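Local coordinates for maltose/maltodextrin-binding protein (PDB 2GH9), which binds maltotriose in a cleft and, as a periplasmic binding protein, probably delivers malto-oligosaccharides to a membrane transporter, at residues F162-A173 against L185-L196; V245-P253 against P320-L331. One frame throughout, in Å; residues are numbered along the deposited sequence.

Contact 1 (F162-A173 against L185-L196); sequences FFKAFGAENVFA and LLIGGEVGEKAL
The Phe163 ring takes Ala195 CB over the centre of one face, 3.4 Å from the ring centroid. Ile187 O sits at its edge, in the ring plane, 3.4 Å from Phe163 CE1. Phe166 turns one face to Lys194: CB forms a CH-pi contact with the ring, and Lys194 O lies over the rim. Val171 CG1 lies over one face of Phe172, while Leu185 CD2 comes in obliquely, 3.7 Å from Phe172 CE1. Phe163 CG is anti to its own carbonyl carbon (chi1 -80°), which swings the ring towards Ile187 and Leu196. An alanine at Phe163 is likely to leave a gap over Ala195 and beside Ile187. Val191 fits against the end of helix 156-166, with CG1 3.3 Å from Phe163 O. There Gly167 closes a Schellman motif, and a CB on it would crowd Val191 CG2. Helix 156-166 and the loop after it thus pack on helix 189-204, and Trp348 of helix 341-357 meets Phe163 edge-to-face. Val171 O accepts the one direct hydrogen bond, from Leu186 N at 2.8 Å. Apolar and ring contacts dominate. Buried Ile187 O has no hydrogen-bond partner, and the C-H edge of Phe163 probably eases its burial.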
loop_
_atom_site.group_PDB
_atom_site.type_symbol
_atom_site.label_atom_id
_atom_site.label_comp_id
_atom_site.label_asym_id
_atom_site.label_seq_id
_atom_site.Cartn_x
_atom_site.Cartn_y
_atom_site.Cartn_z
ATOM N N PHE A 162 -7.547 11.693 1.747
ATOM C CA PHE A 162 -8.017 13.079 1.687
ATOM C C PHE A 162 -8.820 13.330 0.392
ATOM O O PHE A 162 -9.827 14.026 0.406
ATOM C CB PHE A 162 -6.836 14.049 1.786
ATOM C CG PHE A 162 -5.955 13.807 2.968
ATOM C CD1 PHE A 162 -6.499 13.520 4.209
ATOM C CD2 PHE A 162 -4.565 13.897 2.846
ATOM C CE1 PHE A 162 -5.687 13.285 5.314
ATOM C CE2 PHE A 162 -3.751 13.681 3.932
ATOM C CZ PHE A 162 -4.309 13.360 5.177
ATOM N N PHE A 163 -8.394 12.739 -0.713
ATOM C CA PHE A 163 -9.158 12.843 -1.959
ATOM C C PHE A 163 -10.552 12.189 -1.832
ATOM O O PHE A 163 -11.550 12.750 -2.295
ATOM C CB PHE A 163 -8.367 12.287 -3.160
ATOM C CG PHE A 163 -7.342 13.249 -3.725
ATOM C CD1 PHE A 163 -7.555 13.886 -4.951
ATOM C CD2 PHE A 163 -6.149 13.482 -3.056
ATOM C CE1 PHE A 163 -6.597 14.754 -5.492
ATOM C CE2 PHE A 163 -5.184 14.358 -3.586
ATOM C CZ PHE A 163 -5.421 14.986 -4.824
ATOM N N LYS A 164 -10.605 11.036 -1.168
ATOM C CA LYS A 164 -11.857 10.346 -0.843
ATOM C C LYS A 164 -12.765 11.178 0.081
ATOM O O LYS A 164 -13.953 11.369 -0.220
ATOM C CB LYS A 164 -11.564 8.965 -0.233
ATOM C CG LYS A 164 -12.812 8.118 0.030
ATOM C CD LYS A 164 -12.473 6.639 0.160
ATOM C CE LYS A 164 -13.727 5.792 0.231
ATOM N NZ LYS A 164 -14.495 5.889 -1.018
ATOM N N ALA A 165 -12.213 11.705 1.166
ATOM C CA ALA A 165 -12.970 12.595 2.038
ATOM C C ALA A 165 -13.651 13.738 1.233
ATOM O O ALA A 165 -14.844 14.003 1.392
ATOM C CB ALA A 165 -12.078 13.166 3.141
ATOM N N PHE A 166 -12.895 14.387 0.350
ATOM C CA PHE A 166 -13.405 15.533 -0.409
ATOM C C PHE A 166 -14.297 15.170 -1.604
ATOM O O PHE A 166 -14.892 16.060 -2.212
ATOM C CB PHE A 166 -12.260 16.448 -0.854
ATOM C CG PHE A 166 -11.690 17.282 0.255
ATOM C CD1 PHE A 166 -12.417 18.356 0.780
ATOM C CD2 PHE A 166 -10.438 17.020 0.764
ATOM C CE1 PHE A 166 -11.907 19.128 1.791
ATOM C CE2 PHE A 166 -9.915 17.803 1.769
ATOM C CZ PHE A 166 -10.669 18.863 2.292
ATOM N N GLY A 167 -14.411 13.881 -1.932
ATOM C CA GLY A 167 -15.514 13.402 -2.782
ATOM C C GLY A 167 -15.205 12.379 -3.856
ATOM O O GLY A 167 -16.084 12.057 -4.644
ATOM N N ALA A 168 -13.963 11.897 -3.927
ATOM C CA ALA A 168 -13.572 10.864 -4.904
ATOM C C ALA A 168 -13.849 9.479 -4.331
ATOM O O ALA A 168 -13.222 9.094 -3.362
ATOM C CB ALA A 168 -12.070 11.001 -5.271
ATOM N N GLU A 169 -14.800 8.745 -4.908
ATOM C CA GLU A 169 -15.083 7.357 -4.476
ATOM C C GLU A 169 -13.841 6.474 -4.672
ATOM O O GLU A 169 -13.439 5.717 -3.800
ATOM C CB GLU A 169 -16.265 6.797 -5.275
ATOM C CG GLU A 169 -16.613 5.333 -5.026
ATOM C CD GLU A 169 -16.796 4.978 -3.545
ATOM O OE1 GLU A 169 -17.322 5.801 -2.759
ATOM O OE2 GLU A 169 -16.416 3.845 -3.170
ATOM N N ASN A 170 -13.239 6.607 -5.837
ATOM C CA ASN A 170 -11.998 5.952 -6.149
ATOM C C ASN A 170 -11.318 6.812 -7.201
ATOM O O ASN A 170 -11.652 8.006 -7.316
ATOM C CB ASN A 170 -12.259 4.504 -6.607
ATOM C CG ASN A 170 -11.052 3.582 -6.380
ATOM O OD1 ASN A 170 -9.918 3.967 -6.662
ATOM N ND2 ASN A 170 -11.296 2.377 -5.870
ATOM N N VAL A 171 -10.344 6.242 -7.925
ATOM C CA VAL A 171 -9.611 6.962 -8.938
ATOM C C VAL A 171 -10.501 7.221 -10.152
ATOM O O VAL A 171 -10.501 8.315 -10.706
ATOM C CB VAL A 171 -8.334 6.191 -9.377
ATOM C CG1 VAL A 171 -7.662 6.887 -10.564
ATOM C CG2 VAL A 171 -7.351 6.086 -8.216
ATOM N N PHE A 172 -11.250 6.199 -10.547
ATOM C CA PHE A 172 -12.078 6.223 -11.751
ATOM C C PHE A 172 -13.539 5.946 -11.410
ATOM O O PHE A 172 -13.829 5.164 -10.506
ATOM C CB PHE A 172 -11.636 5.126 -12.712
ATOM C CG PHE A 172 -10.199 5.201 -13.137
ATOM C CD1 PHE A 172 -9.756 6.206 -13.979
ATOM C CD2 PHE A 172 -9.306 4.211 -12.763
ATOM C CE1 PHE A 172 -8.422 6.243 -14.409
ATOM C CE2 PHE A 172 -7.995 4.237 -13.191
ATOM C CZ PHE A 172 -7.547 5.249 -14.012
ATOM N N ALA A 173 -14.455 6.564 -12.157
ATOM C CA ALA A 173 -15.884 6.260 -12.064
ATOM C C ALA A 173 -16.167 4.830 -12.555
ATOM O O ALA A 173 -15.481 4.337 -13.450
ATOM C CB ALA A 173 -16.687 7.281 -12.878
ATOM N N LEU A 185 -11.931 10.255 -14.632
ATOM C CA LEU A 185 -11.258 10.442 -13.348
ATOM C C LEU A 185 -12.242 11.003 -12.333
ATOM O O LEU A 185 -13.195 11.690 -12.708
ATOM C CB LEU A 185 -10.089 11.417 -13.445
ATOM C CG LEU A 185 -8.740 10.993 -14.017
ATOM C CD1 LEU A 185 -7.803 12.188 -13.940
ATOM C CD2 LEU A 185 -8.142 9.802 -13.289
ATOM N N LEU A 186 -12.002 10.696 -11.056
ATOM C CA LEU A 186 -12.753 11.279 -9.944
ATOM C C LEU A 186 -11.874 12.123 -9.018
ATOM O O LEU A 186 -12.380 12.726 -8.071
ATOM C CB LEU A 186 -13.462 10.180 -9.142
ATOM C CG LEU A 186 -14.634 9.532 -9.873
ATOM C CD1 LEU A 186 -15.216 8.398 -9.069
ATOM C CD2 LEU A 186 -15.697 10.590 -10.205
ATOM N N ILE A 187 -10.579 12.200 -9.323
ATOM C CA ILE A 187 -9.614 12.889 -8.462
ATOM C C ILE A 187 -9.213 14.278 -8.976
ATOM O O ILE A 187 -8.347 14.924 -8.405
ATOM C CB ILE A 187 -8.364 12.002 -8.193
ATOM C CG1 ILE A 187 -7.673 11.593 -9.497
ATOM C CG2 ILE A 187 -8.780 10.758 -7.366
ATOM C CD1 ILE A 187 -6.164 11.254 -9.328
ATOM N N GLY A 188 -9.846 14.723 -10.066
ATOM C CA GLY A 188 -9.659 16.072 -10.587
ATOM C C GLY A 188 -10.829 16.959 -10.200
ATOM O O GLY A 188 -11.620 16.620 -9.300
ATOM N N GLY A 189 -10.930 18.110 -10.873
ATOM C CA GLY A 189 -12.022 19.055 -10.638
ATOM C C GLY A 189 -12.026 19.600 -9.229
ATOM O O GLY A 189 -10.969 19.840 -8.660
ATOM N N GLU A 190 -13.220 19.778 -8.662
ATOM C CA GLU A 190 -13.367 20.377 -7.333
ATOM C C GLU A 190 -12.771 19.513 -6.232
ATOM O O GLU A 190 -12.184 20.049 -5.294
ATOM C CB GLU A 190 -14.837 20.653 -6.995
ATOM C CG GLU A 190 -15.396 21.903 -7.658
ATOM C CD GLU A 190 -14.543 23.130 -7.385
ATOM O OE1 GLU A 190 -14.126 23.317 -6.209
ATOM O OE2 GLU A 190 -14.276 23.893 -8.348
ATOM N N VAL A 191 -12.948 18.196 -6.355
ATOM C CA VAL A 191 -12.435 17.241 -5.363
ATOM C C VAL A 191 -10.936 17.434 -5.247
ATOM O O VAL A 191 -10.412 17.556 -4.151
ATOM C CB VAL A 191 -12.722 15.772 -5.750
ATOM C CG1 VAL A 191 -11.956 14.795 -4.813
ATOM C CG2 VAL A 191 -14.203 15.498 -5.711
ATOM N N GLY A 192 -10.272 17.458 -6.403
ATOM C CA GLY A 192 -8.828 17.579 -6.493
ATOM C C GLY A 192 -8.306 18.898 -5.960
ATOM O O GLY A 192 -7.313 18.942 -5.246
ATOM N N GLU A 193 -8.993 19.981 -6.313
ATOM C CA GLU A 193 -8.623 21.312 -5.823
ATOM C C GLU A 193 -8.713 21.389 -4.291
ATOM O O GLU A 193 -7.809 21.900 -3.633
ATOM C CB GLU A 193 -9.520 22.371 -6.465
ATOM C CG GLU A 193 -9.314 22.518 -7.969
ATOM C CD GLU A 193 -10.389 23.404 -8.643
ATOM O OE1 GLU A 193 -10.886 24.336 -7.985
ATOM O OE2 GLU A 193 -10.732 23.151 -9.828
ATOM N N LYS A 194 -9.791 20.856 -3.722
ATOM C CA LYS A 194 -9.960 20.892 -2.264
ATOM C C LYS A 194 -8.953 19.988 -1.536
ATOM O O LYS A 194 -8.439 20.358 -0.475
ATOM C CB LYS A 194 -11.384 20.529 -1.876
ATOM C CG LYS A 194 -12.451 21.540 -2.327
ATOM C CD LYS A 194 -13.812 20.854 -2.464
ATOM C CE LYS A 194 -14.933 21.802 -2.835
ATOM N NZ LYS A 194 -16.126 21.076 -3.387
ATOM N N ALA A 195 -8.688 18.802 -2.096
ATOM C CA ALA A 195 -7.693 17.900 -1.533
ATOM C C ALA A 195 -6.334 18.568 -1.519
ATOM O O ALA A 195 -5.653 18.571 -0.498
ATOM C CB ALA A 195 -7.622 16.592 -2.319
ATOM N N LEU A 196 -5.942 19.144 -2.652
ATOM C CA LEU A 196 -4.617 19.768 -2.761
ATOM C C LEU A 196 -4.446 20.998 -1.860
ATOM O O LEU A 196 -3.356 21.220 -1.322
ATOM C CB LEU A 196 -4.309 20.159 -4.204
ATOM C CG LEU A 196 -4.050 19.035 -5.202
ATOM C CD1 LEU A 196 -3.557 19.654 -6.531
ATOM C CD2 LEU A 196 -3.045 18.040 -4.628
HETATM O O HOH W 1 -15.827 18.093 -3.758
#

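Contact 2 (V245-P253 against P320-L331); sequences VDFGIAPFP and PVVAGFSKVFPL
Ile249 is the centre of this contact and lies across Phe325 at about a right angle. Its CG2 sits over the middle of the Phe325 ring, 4.0 Å from the centroid and 8° off the normal. Its CD1 reaches Phe325 CE2 at 3.3 Å and also packs on Val321. The two branches divide the work: CG2 is anti to the backbone N, while CG1 is beside it (chi1 -64°) and carries CD1 towards Val321. Gly324 lets the strand come this close, because a CB there would clash with Ile249 CB. Val321 CG2 also meets the edge of the Phe247 ring, 4.0 Å from CE2. Further along, Val328 CG2 packs on Pro251 N, and Leu331 CD1 touches Pro251 CB at 3.7 Å. No direct hydrogen bond joins the segments. One water donates to both Ile249 O and Gly324 O, at 2.9 Å each. Asp319 OD2 accepts a hydrogen bond from Val322 N at the start of the helix. Strand 247-250 is an outermost strand of a four-stranded mixed sheet, paired with strand 116-120. Helix 320-326 runs at 24° to it, and Val321 and Phe325 also touch Ile306 of strand 306-307.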
loop_
_atom_site.group_PDB
_atom_site.type_symbol
_atom_site.label_atom_id
_atom_site.label_comp_id
_atom_site.label_asym_id
_atom_site.label_seq_id
_atom_site.Cartn_x
_atom_site.Cartn_y
_atom_site.Cartn_z
ATOM N N VAL A 245 8.576 0.423 19.912
ATOM C CA VAL A 245 7.595 1.515 19.996
ATOM C C VAL A 245 6.224 0.938 20.331
ATOM O O VAL A 245 5.773 0.002 19.666
ATOM C CB VAL A 245 7.475 2.325 18.659
ATOM C CG1 VAL A 245 6.313 3.332 18.737
ATOM C CG2 VAL A 245 8.797 3.014 18.303
ATOM N N ASP A 246 5.572 1.484 21.363
ATOM C CA ASP A 246 4.205 1.079 21.701
ATOM C C ASP A 246 3.235 1.954 20.911
ATOM O O ASP A 246 3.004 3.111 21.270
ATOM C CB ASP A 246 3.938 1.197 23.206
ATOM C CG ASP A 246 2.580 0.634 23.611
ATOM O OD1 ASP A 246 2.149 -0.413 23.090
ATOM O OD2 ASP A 246 1.929 1.230 24.490
ATOM N N PHE A 247 2.685 1.396 19.831
ATOM C CA PHE A 247 1.845 2.161 18.900
ATOM C C PHE A 247 0.393 1.748 19.020
ATOM O O PHE A 247 0.070 0.621 19.433
ATOM C CB PHE A 247 2.321 2.001 17.438
ATOM C CG PHE A 247 2.479 0.576 17.019
ATOM C CD1 PHE A 247 3.722 -0.046 17.084
ATOM C CD2 PHE A 247 1.374 -0.165 16.601
ATOM C CE1 PHE A 247 3.868 -1.393 16.730
ATOM C CE2 PHE A 247 1.506 -1.513 16.240
ATOM C CZ PHE A 247 2.751 -2.124 16.300
ATOM N N GLY A 248 -0.484 2.678 18.656
ATOM C CA GLY A 248 -1.875 2.370 18.388
ATOM C C GLY A 248 -2.202 2.655 16.923
ATOM O O GLY A 248 -1.513 3.409 16.262
ATOM N N ILE A 249 -3.255 2.014 16.440
ATOM C CA ILE A 249 -3.768 2.183 15.089
ATOM C C ILE A 249 -5.166 2.780 15.184
ATOM O O ILE A 249 -6.042 2.247 15.900
ATOM C CB ILE A 249 -3.840 0.814 14.372
ATOM C CG1 ILE A 249 -2.422 0.248 14.217
ATOM C CG2 ILE A 249 -4.562 0.933 12.990
ATOM C CD1 ILE A 249 -2.349 -1.250 14.059
ATOM N N ALA A 250 -5.375 3.873 14.442
ATOM C CA ALA A 250 -6.656 4.567 14.403
ATOM C C ALA A 250 -6.901 5.106 12.984
ATOM O O ALA A 250 -5.953 5.285 12.212
ATOM C CB ALA A 250 -6.663 5.705 15.415
ATOM N N PRO A 251 -8.182 5.355 12.632
ATOM C CA PRO A 251 -8.457 6.066 11.389
ATOM C C PRO A 251 -7.872 7.471 11.461
ATOM O O PRO A 251 -7.746 8.029 12.532
ATOM C CB PRO A 251 -9.991 6.107 11.289
ATOM C CG PRO A 251 -10.534 5.550 12.573
ATOM C CD PRO A 251 -9.398 5.004 13.392
ATOM N N PHE A 252 -7.498 8.017 10.314
ATOM C CA PHE A 252 -7.058 9.384 10.264
ATOM C C PHE A 252 -8.303 10.257 10.362
ATOM O O PHE A 252 -9.323 9.885 9.844
ATOM C CB PHE A 252 -6.283 9.676 8.990
ATOM C CG PHE A 252 -5.490 10.949 9.069
ATOM C CD1 PHE A 252 -4.234 10.962 9.684
ATOM C CD2 PHE A 252 -6.024 12.127 8.631
ATOM C CE1 PHE A 252 -3.521 12.131 9.798
ATOM C CE2 PHE A 252 -5.306 13.306 8.735
ATOM C CZ PHE A 252 -4.065 13.309 9.324
ATOM N N PRO A 253 -8.233 11.385 11.086
ATOM C CA PRO A 253 -9.370 12.307 11.094
ATOM C C PRO A 253 -9.765 12.848 9.720
ATOM O O PRO A 253 -8.930 12.993 8.824
ATOM C CB PRO A 253 -8.925 13.451 12.016
ATOM C CG PRO A 253 -7.501 13.256 12.297
ATOM C CD PRO A 253 -7.170 11.816 12.014
ATOM N N PRO A 320 -3.872 -6.904 18.429
ATOM C CA PRO A 320 -4.056 -5.453 18.397
ATOM C C PRO A 320 -3.947 -4.806 17.003
ATOM O O PRO A 320 -4.702 -3.879 16.692
ATOM C CB PRO A 320 -2.926 -4.958 19.290
ATOM C CG PRO A 320 -2.620 -6.073 20.163
ATOM C CD PRO A 320 -2.783 -7.281 19.342
ATOM N N VAL A 321 -2.995 -5.288 16.205
ATOM C CA VAL A 321 -2.781 -4.810 14.836
ATOM C C VAL A 321 -3.956 -5.215 13.960
ATOM O O VAL A 321 -4.465 -4.405 13.185
ATOM C CB VAL A 321 -1.437 -5.338 14.236
ATOM C CG1 VAL A 321 -1.280 -4.926 12.764
ATOM C CG2 VAL A 321 -0.262 -4.843 15.025
ATOM N N VAL A 322 -4.412 -6.461 14.093
ATOM C CA VAL A 322 -5.530 -6.937 13.282
ATOM C C VAL A 322 -6.823 -6.214 13.682
ATOM O O VAL A 322 -7.532 -5.726 12.817
ATOM C CB VAL A 322 -5.676 -8.486 13.342
ATOM C CG1 VAL A 322 -6.922 -8.967 12.580
ATOM C CG2 VAL A 322 -4.438 -9.130 12.782
ATOM N N ALA A 323 -7.100 -6.119 14.979
ATOM C CA ALA A 323 -8.273 -5.370 15.485
ATOM C C ALA A 323 -8.242 -3.897 15.052
ATOM O O ALA A 323 -9.271 -3.340 14.643
ATOM C CB ALA A 323 -8.358 -5.459 17.013
ATOM N N GLY A 324 -7.063 -3.277 15.126
ATOM C CA GLY A 324 -6.891 -1.894 14.690
ATOM C C GLY A 324 -7.217 -1.697 13.212
ATOM O O GLY A 324 -8.013 -0.833 12.840
ATOM N N PHE A 325 -6.618 -2.501 12.356
ATOM C CA PHE A 325 -6.902 -2.373 10.923
ATOM C C PHE A 325 -8.290 -2.838 10.472
ATOM O O PHE A 325 -8.786 -2.369 9.426
ATOM C CB PHE A 325 -5.786 -3.001 10.083
ATOM C CG PHE A 325 -4.566 -2.141 9.995
ATOM C CD1 PHE A 325 -4.523 -1.070 9.106
ATOM C CD2 PHE A 325 -3.487 -2.362 10.817
ATOM C CE1 PHE A 325 -3.419 -0.256 9.041
ATOM C CE2 PHE A 325 -2.373 -1.548 10.750
ATOM C CZ PHE A 325 -2.355 -0.484 9.860
ATOM N N SER A 326 -8.941 -3.694 11.259
ATOM C CA SER A 326 -10.334 -4.090 10.994
ATOM C C SER A 326 -11.318 -2.925 11.129
ATOM O O SER A 326 -12.425 -2.960 10.594
ATOM C CB SER A 326 -10.774 -5.254 11.916
ATOM O OG SER A 326 -11.354 -4.797 13.145
ATOM N N LYS A 327 -10.917 -1.883 11.842
ATOM C CA LYS A 327 -11.744 -0.716 12.002
ATOM C C LYS A 327 -11.417 0.334 10.936
ATOM O O LYS A 327 -12.158 1.293 10.768
ATOM C CB LYS A 327 -11.577 -0.164 13.423
ATOM C CG LYS A 327 -12.197 -1.096 14.525
ATOM C CD LYS A 327 -13.741 -1.045 14.474
ATOM C CE LYS A 327 -14.449 -2.304 15.094
ATOM N NZ LYS A 327 -14.490 -3.502 14.188
ATOM N N VAL A 328 -10.308 0.138 10.223
ATOM C CA VAL A 328 -9.868 1.056 9.178
ATOM C C VAL A 328 -10.269 0.542 7.799
ATOM O O VAL A 328 -10.756 1.315 6.972
ATOM C CB VAL A 328 -8.327 1.316 9.251
ATOM C CG1 VAL A 328 -7.858 2.136 8.046
ATOM C CG2 VAL A 328 -7.946 1.990 10.551
ATOM N N PHE A 329 -10.101 -0.758 7.538
ATOM C CA PHE A 329 -10.378 -1.277 6.190
ATOM C C PHE A 329 -11.766 -0.982 5.642
ATOM O O PHE A 329 -11.902 -0.682 4.467
ATOM C CB PHE A 329 -10.112 -2.791 6.075
ATOM C CG PHE A 329 -8.643 -3.182 6.160
ATOM C CD1 PHE A 329 -7.615 -2.239 6.080
ATOM C CD2 PHE A 329 -8.304 -4.518 6.299
ATOM C CE1 PHE A 329 -6.290 -2.633 6.158
ATOM C CE2 PHE A 329 -6.987 -4.916 6.389
ATOM C CZ PHE A 329 -5.972 -3.973 6.299
ATOM N N PRO A 330 -12.808 -1.079 6.477
ATOM C CA PRO A 330 -14.149 -0.766 5.957
ATOM C C PRO A 330 -14.372 0.675 5.512
ATOM O O PRO A 330 -15.341 0.940 4.799
ATOM C CB PRO A 330 -15.065 -1.091 7.139
ATOM C CG PRO A 330 -14.292 -2.064 7.949
ATOM C CD PRO A 330 -12.873 -1.537 7.873
ATOM N N LEU A 331 -13.496 1.587 5.924
ATOM C CA LEU A 331 -13.574 2.981 5.471
ATOM C C LEU A 331 -13.030 3.194 4.048
ATOM O O LEU A 331 -13.341 4.195 3.396
ATOM C CB LEU A 331 -12.812 3.869 6.435
ATOM C CG LEU A 331 -13.149 3.751 7.912
ATOM C CD1 LEU A 331 -12.224 4.659 8.698
ATOM C CD2 LEU A 331 -14.641 4.027 8.206
HETATM O O HOH W 2 -8.499 1.244 14.752
#

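Both segments of contact 1 come earlier in the chain than those of contact 2, and the contact centres lie about 24 Å apart. Contact 1 joins helices 156-166 and 189-204, with helices 341-357 and 363-378 packed beside them. Contact 2 joins an outermost strand, 247-250, to helix 320-326. The two share no helix or strand, yet they touch. Phe162 CE1 lies 3.4 Å from Phe252 CE2, and Lys164 CE packs on Leu331 O at 3.6 Å. These touches make one continuous body, probably within one lobe of the two-lobed binding-protein fold. Bound glucose units lie about 10 Å from the side chain of Val171 and about 11 Å from that of Phe325. Neither side chain lies against the sugar.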